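Local coordinates for protein glycosyl transferase family 8 (Streptococcus pneumoniae, PDB 5GVV) that transfers galactose from UDP-galactose to the terminal glucose of already glycosylated PsrP, a serine-rich repeat protein of pneumococcus, as the third step of its O-glycosylation, at residues I51-Y54 / L55-G59; N260-S264 / K265-Y269. All blocks are in the same frame, centred on the assembly; numbering follows the deposited sequence.

Contact 1: I51-Y54 / L55-G59; sequences IRIY and LQEMG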
loop_
_atom_site.group_PDB
_atom_site.type_symbol
_atom_site.label_atom_id
_atom_site.label_comp_id
_atom_site.label_asym_id
_atom_site.label_seq_id
_atom_site.Cartn_x
_atom_site.Cartn_y
_atom_site.Cartn_z
ATOM N N ILE A 51 -5.390 3.012 -12.790
ATOM C CA ILE A 51 -5.686 4.349 -12.303
ATOM C C ILE A 51 -5.864 5.302 -13.488
ATOM O O ILE A 51 -6.668 6.237 -13.428
ATOM C CB ILE A 51 -4.574 4.859 -11.363
ATOM C CG1 ILE A 51 -4.348 3.879 -10.211
ATOM C CG2 ILE A 51 -4.912 6.242 -10.819
ATOM C CD1 ILE A 51 -5.616 3.525 -9.446
ATOM N N ARG A 52 -5.119 5.050 -14.565
ATOM C CA ARG A 52 -5.218 5.874 -15.773
ATOM C C ARG A 52 -6.630 5.828 -16.344
ATOM O O ARG A 52 -7.155 6.842 -16.790
ATOM C CB ARG A 52 -4.208 5.421 -16.836
ATOM C CG ARG A 52 -4.331 6.158 -18.166
ATOM C CD ARG A 52 -3.237 5.751 -19.140
ATOM N NE ARG A 52 -1.917 6.096 -18.626
ATOM C CZ ARG A 52 -0.952 5.212 -18.388
ATOM N NH1 ARG A 52 -1.147 3.920 -18.634
ATOM N NH2 ARG A 52 0.217 5.620 -17.910
ATOM N N ILE A 53 -7.243 4.648 -16.313
ATOM C CA ILE A 53 -8.634 4.495 -16.731
ATOM C C ILE A 53 -9.574 5.356 -15.887
ATOM O O ILE A 53 -10.495 5.985 -16.418
ATOM C CB ILE A 53 -9.089 3.027 -16.640
ATOM C CG1 ILE A 53 -8.331 2.171 -17.657
ATOM C CG2 ILE A 53 -10.595 2.910 -16.861
ATOM C CD1 ILE A 53 -8.665 0.688 -17.596
ATOM N N TYR A 54 -9.348 5.375 -14.576
ATOM C CA TYR A 54 -10.167 6.194 -13.683
ATOM C C TYR A 54 -10.070 7.661 -14.081
ATOM O O TYR A 54 -11.086 8.354 -14.196
ATOM C CB TYR A 54 -9.714 6.037 -12.229
ATOM C CG TYR A 54 -9.875 4.645 -11.671
ATOM C CD1 TYR A 54 -10.782 3.747 -12.228
ATOM C CD2 TYR A 54 -9.123 4.226 -10.583
ATOM C CE1 TYR A 54 -10.929 2.468 -11.715
ATOM C CE2 TYR A 54 -9.257 2.945 -10.070
ATOM C CZ TYR A 54 -10.163 2.076 -10.639
ATOM O OH TYR A 54 -10.303 0.802 -10.121
ATOM N N LEU A 55 -8.842 8.133 -14.274
ATOM C CA LEU A 55 -8.606 9.536 -14.595
ATOM C C LEU A 55 -9.277 9.917 -15.909
ATOM O O LEU A 55 -9.881 10.985 -16.013
ATOM C CB LEU A 55 -7.105 9.833 -14.660
ATOM C CG LEU A 55 -6.474 10.434 -13.404
ATOM C CD1 LEU A 55 -7.090 11.784 -13.102
ATOM C CD2 LEU A 55 -6.649 9.503 -12.218
ATOM N N GLN A 56 -9.181 9.038 -16.904
ATOM C CA GLN A 56 -9.793 9.287 -18.206
ATOM C C GLN A 56 -11.318 9.329 -18.131
ATOM O O GLN A 56 -11.964 10.137 -18.807
ATOM C CB GLN A 56 -9.335 8.228 -19.216
ATOM C CG GLN A 56 -7.837 8.300 -19.537
ATOM C CD GLN A 56 -7.386 7.208 -20.477
ATOM O OE1 GLN A 56 -8.129 6.267 -20.753
ATOM N NE2 GLN A 56 -6.160 7.322 -20.976
ATOM N N GLU A 57 -11.894 8.457 -17.311
ATOM C CA GLU A 57 -13.340 8.417 -17.147
ATOM C C GLU A 57 -13.855 9.699 -16.498
ATOM O O GLU A 57 -15.026 10.056 -16.657
ATOM C CB GLU A 57 -13.753 7.173 -16.344
ATOM C CG GLU A 57 -13.580 5.876 -17.130
ATOM C CD GLU A 57 -13.902 4.625 -16.332
ATOM O OE1 GLU A 57 -13.910 4.678 -15.086
ATOM O OE2 GLU A 57 -14.139 3.574 -16.965
HETATM N N MSE A 58 -12.982 10.381 -15.817
HETATM C CA MSE A 58 -13.321 11.628 -15.153
HETATM C C MSE A 58 -12.896 12.812 -16.035
HETATM O O MSE A 58 -12.931 13.941 -15.592
HETATM C CB MSE A 58 -12.760 11.713 -13.736
HETATM C CG MSE A 58 -13.395 10.662 -12.809
HETATM SE SE MSE A 58 -12.607 10.974 -11.020
HETATM C CE MSE A 58 -10.759 10.498 -11.019
ATOM N N GLY A 59 -12.519 12.530 -17.284
ATOM C CA GLY A 59 -12.169 13.551 -18.256
ATOM C C GLY A 59 -10.729 14.021 -18.201
ATOM O O GLY A 59 -10.411 15.109 -18.691
#

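Contact 2: N260-S264 / K265-Y269; sequences NEWFS and KSVKY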
loop_
_atom_site.group_PDB
_atom_site.type_symbol
_atom_site.label_atom_id
_atom_site.label_comp_id
_atom_site.label_asym_id
_atom_site.label_seq_id
_atom_site.Cartn_x
_atom_site.Cartn_y
_atom_site.Cartn_z
ATOM N N ASN A 260 -18.388 7.079 -8.843
ATOM C CA ASN A 260 -19.846 7.146 -8.730
ATOM C C ASN A 260 -20.396 8.556 -8.477
ATOM O O ASN A 260 -21.476 8.904 -8.969
ATOM C CB ASN A 260 -20.349 6.197 -7.637
ATOM C CG ASN A 260 -21.827 6.369 -7.357
ATOM O OD1 ASN A 260 -22.224 7.166 -6.502
ATOM N ND2 ASN A 260 -22.654 5.632 -8.087
ATOM N N GLU A 261 -19.667 9.355 -7.702
ATOM C CA GLU A 261 -20.061 10.738 -7.448
ATOM C C GLU A 261 -20.063 11.554 -8.738
ATOM O O GLU A 261 -21.007 12.300 -9.010
ATOM C CB GLU A 261 -19.121 11.386 -6.429
ATOM C CG GLU A 261 -19.214 10.802 -5.030
ATOM C CD GLU A 261 -20.392 11.345 -4.241
ATOM O OE1 GLU A 261 -21.006 12.340 -4.686
ATOM O OE2 GLU A 261 -20.697 10.778 -3.169
ATOM N N TRP A 262 -19.002 11.414 -9.529
ATOM C CA TRP A 262 -18.906 12.120 -10.802
ATOM C C TRP A 262 -19.907 11.584 -11.821
ATOM O O TRP A 262 -20.565 12.361 -12.510
ATOM C CB TRP A 262 -17.482 12.035 -11.364
ATOM C CG TRP A 262 -16.495 12.852 -10.582
ATOM C CD1 TRP A 262 -15.451 12.388 -9.831
ATOM C CD2 TRP A 262 -16.476 14.278 -10.456
ATOM N NE1 TRP A 262 -14.780 13.440 -9.255
ATOM C CE2 TRP A 262 -15.392 14.613 -9.624
ATOM C CE3 TRP A 262 -17.269 15.308 -10.976
ATOM C CZ2 TRP A 262 -15.083 15.937 -9.291
ATOM C CZ3 TRP A 262 -16.961 16.617 -10.651
ATOM C CH2 TRP A 262 -15.878 16.921 -9.817
ATOM N N PHE A 263 -20.029 10.259 -11.910
ATOM C CA PHE A 263 -20.950 9.642 -12.864
ATOM C C PHE A 263 -22.405 10.018 -12.556
ATOM O O PHE A 263 -23.208 10.222 -13.469
ATOM C CB PHE A 263 -20.808 8.113 -12.873
ATOM C CG PHE A 263 -19.472 7.609 -13.372
ATOM C CD1 PHE A 263 -18.463 8.484 -13.760
ATOM C CD2 PHE A 263 -19.235 6.239 -13.458
ATOM C CE1 PHE A 263 -17.239 8.006 -14.207
ATOM C CE2 PHE A 263 -18.019 5.751 -13.912
ATOM C CZ PHE A 263 -17.018 6.636 -14.287
ATOM N N SER A 264 -22.745 10.121 -11.274
ATOM C CA SER A 264 -24.116 10.457 -10.895
ATOM C C SER A 264 -24.484 11.905 -11.234
ATOM O O SER A 264 -25.662 12.267 -11.216
ATOM C CB SER A 264 -24.363 10.169 -9.410
ATOM O OG SER A 264 -23.536 10.969 -8.582
ATOM N N LYS A 265 -23.484 12.727 -11.546
ATOM C CA LYS A 265 -23.742 14.084 -12.013
ATOM C C LYS A 265 -23.444 14.174 -13.502
ATOM O O LYS A 265 -23.222 15.264 -14.041
ATOM C CB LYS A 265 -22.919 15.095 -11.218
ATOM C CG LYS A 265 -23.041 14.878 -9.718
ATOM C CD LYS A 265 -22.832 16.156 -8.916
ATOM C CE LYS A 265 -23.303 15.953 -7.472
ATOM N NZ LYS A 265 -22.903 17.068 -6.560
ATOM N N SER A 266 -23.439 13.009 -14.148
ATOM C CA SER A 266 -23.263 12.898 -15.599
ATOM C C SER A 266 -21.892 13.342 -16.108
ATOM O O SER A 266 -21.724 13.615 -17.303
ATOM C CB SER A 266 -24.387 13.628 -16.342
ATOM O OG SER A 266 -25.648 13.066 -16.019
ATOM N N VAL A 267 -20.912 13.398 -15.211
ATOM C CA VAL A 267 -19.530 13.629 -15.622
ATOM C C VAL A 267 -18.854 12.276 -15.891
ATOM O O VAL A 267 -18.216 11.690 -15.006
ATOM C CB VAL A 267 -18.754 14.461 -14.576
ATOM C CG1 VAL A 267 -17.314 14.676 -15.014
ATOM C CG2 VAL A 267 -19.442 15.814 -14.358
ATOM N N LYS A 268 -19.028 11.773 -17.110
ATOM C CA LYS A 268 -18.519 10.459 -17.498
ATOM C C LYS A 268 -17.903 10.583 -18.876
ATOM O O LYS A 268 -18.507 11.171 -19.777
ATOM C CB LYS A 268 -19.657 9.432 -17.536
ATOM C CG LYS A 268 -19.292 8.078 -18.170
ATOM C CD LYS A 268 -18.165 7.409 -17.410
ATOM C CE LYS A 268 -17.930 5.973 -17.841
ATOM N NZ LYS A 268 -17.104 5.876 -19.067
ATOM N N TYR A 269 -16.694 10.051 -19.031
ATOM C CA TYR A 269 -16.023 10.026 -20.324
ATOM C C TYR A 269 -15.573 8.603 -20.620
ATOM O O TYR A 269 -15.290 7.838 -19.702
ATOM C CB TYR A 269 -14.844 11.008 -20.338
ATOM C CG TYR A 269 -15.283 12.456 -20.229
ATOM C CD1 TYR A 269 -15.636 13.007 -19.001
ATOM C CD2 TYR A 269 -15.354 13.266 -21.355
ATOM C CE1 TYR A 269 -16.044 14.329 -18.898
ATOM C CE2 TYR A 269 -15.763 14.596 -21.259
ATOM C CZ TYR A 269 -16.106 15.117 -20.032
ATOM O OH TYR A 269 -16.510 16.436 -19.935
#

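Contact 1: I51-Y54 / L55-G59
At the edge of the Tyr-54 ring, near its plane, sits the carboxylate of Glu-57, with OE1 4.3 Å from CD1; the same ring meets that of Trp-255, their planes at about 30°, and packs on Leu-259 and on Leu-252 of the second subunit. The other two flat groups, the amide of Gln-56 and the guanidinium of Arg-52, have planes 49° apart, so they do not stack. Gln-56 instead runs alongside Arg-52 in the same direction, its NE2 3.5 Å from the aliphatic CG of Arg-52. Their polar ends have separate partners: Gln-56 OE1 accepts from Lys-272 N and NE2 binds Asp-61, while Arg-52 NE binds Leu-62 O. One residue further along, Glu-57 lies beside Ile-53, both pointing the same way, CG2 of the isoleucine lying 3.6 Å from OE2. With CG2 anti to its backbone N, Ile-51 meets Leu-55 CD2 at 4.0 Å, on the side of the helix that faces helix 17-30.

Three i to i+4 bonds build this last part of helix 45-57, that from Leu-55 N to Ile-51 O being 3.0 Å long at 162°. The next, Met-58 N to Tyr-54 O, is weak (3.2 Å), and Gly-59, with positive phi and its N bonded back to Gln-56 O at 2.9 Å, is the C-prime residue of a Schellman motif that ends the helix. The chemistry implies a helix of a beta-alpha-beta unit whose apolar branches pack against its neighbours, while its amide and guanidinium hydrogen-bond to strand 61-66 and to the backbone of Lys-272.

Contact 2: N260-S264 / K265-Y269
Both Trp-262 and Phe-263 hold CG anti to their own carbonyl carbon, and Lys-268, with CG anti to the backbone N, bends at chi2 (60°), which lays its aliphatic chain over the phenylalanine. The frame is a Schellman motif at the end of helix 255-263, with Ser-266, at positive phi, as its C-prime residue. Val-267 N reaches back to Trp-262 O at 2.9 Å (145°), and Ser-266 N to Phe-263 O, also at 2.9 Å, within a type I turn. Trp-262 O accepts a second bond, from Lys-265 N at 3.1 Å; the two donors arrive from opposite faces of the carbonyl plane, so this one oxygen is gripped twice, by amides two residues apart.

The chain reversal sets Val-267 beside Trp-262, pointing the same way, its CB 4.0 Å from CE3 of the indole. The indole NE1 donates to Cys-28 O, which fixes the indole between the turn and the C-terminal end of helix 17-30. Although 260-269 lies at the surface, away from the UDP and manganese sites, Phe-263 and Lys-268 also both touch Glu-57 of helix 45-57. Over one face of the Phe-263 ring, Lys-268 CD forms a CH-pi contact, 3.6 Å from the centroid and 22° off the normal, while Val-267 O lies at the ring edge, 3.4 Å from CD1.

Overall arrangement
From the N terminus, strand 34-40 leads into helix 45-57, and contact 1 closes its last turn before strand 61-66 begins. Contact 2 comes much later, where helix 255-263 gives way to the loop preceding strand 278-283. The two are in series, neither nesting nor crossing, and each is a local turn with its own Schellman ending. Although far apart in sequence, their centres lie about 12 Å from each other and they touch: Glu-57 O and Tyr-269 N, at 2.9 Å, form a probable hydrogen bond, and Met-58 SE packs 3.4 Å from Trp-262 CD1. Two helix ends thus meet, tying the beta-alpha-beta unit of the glycosyltransferase family 8 region to the chain leading to the six-stranded parallel sheet.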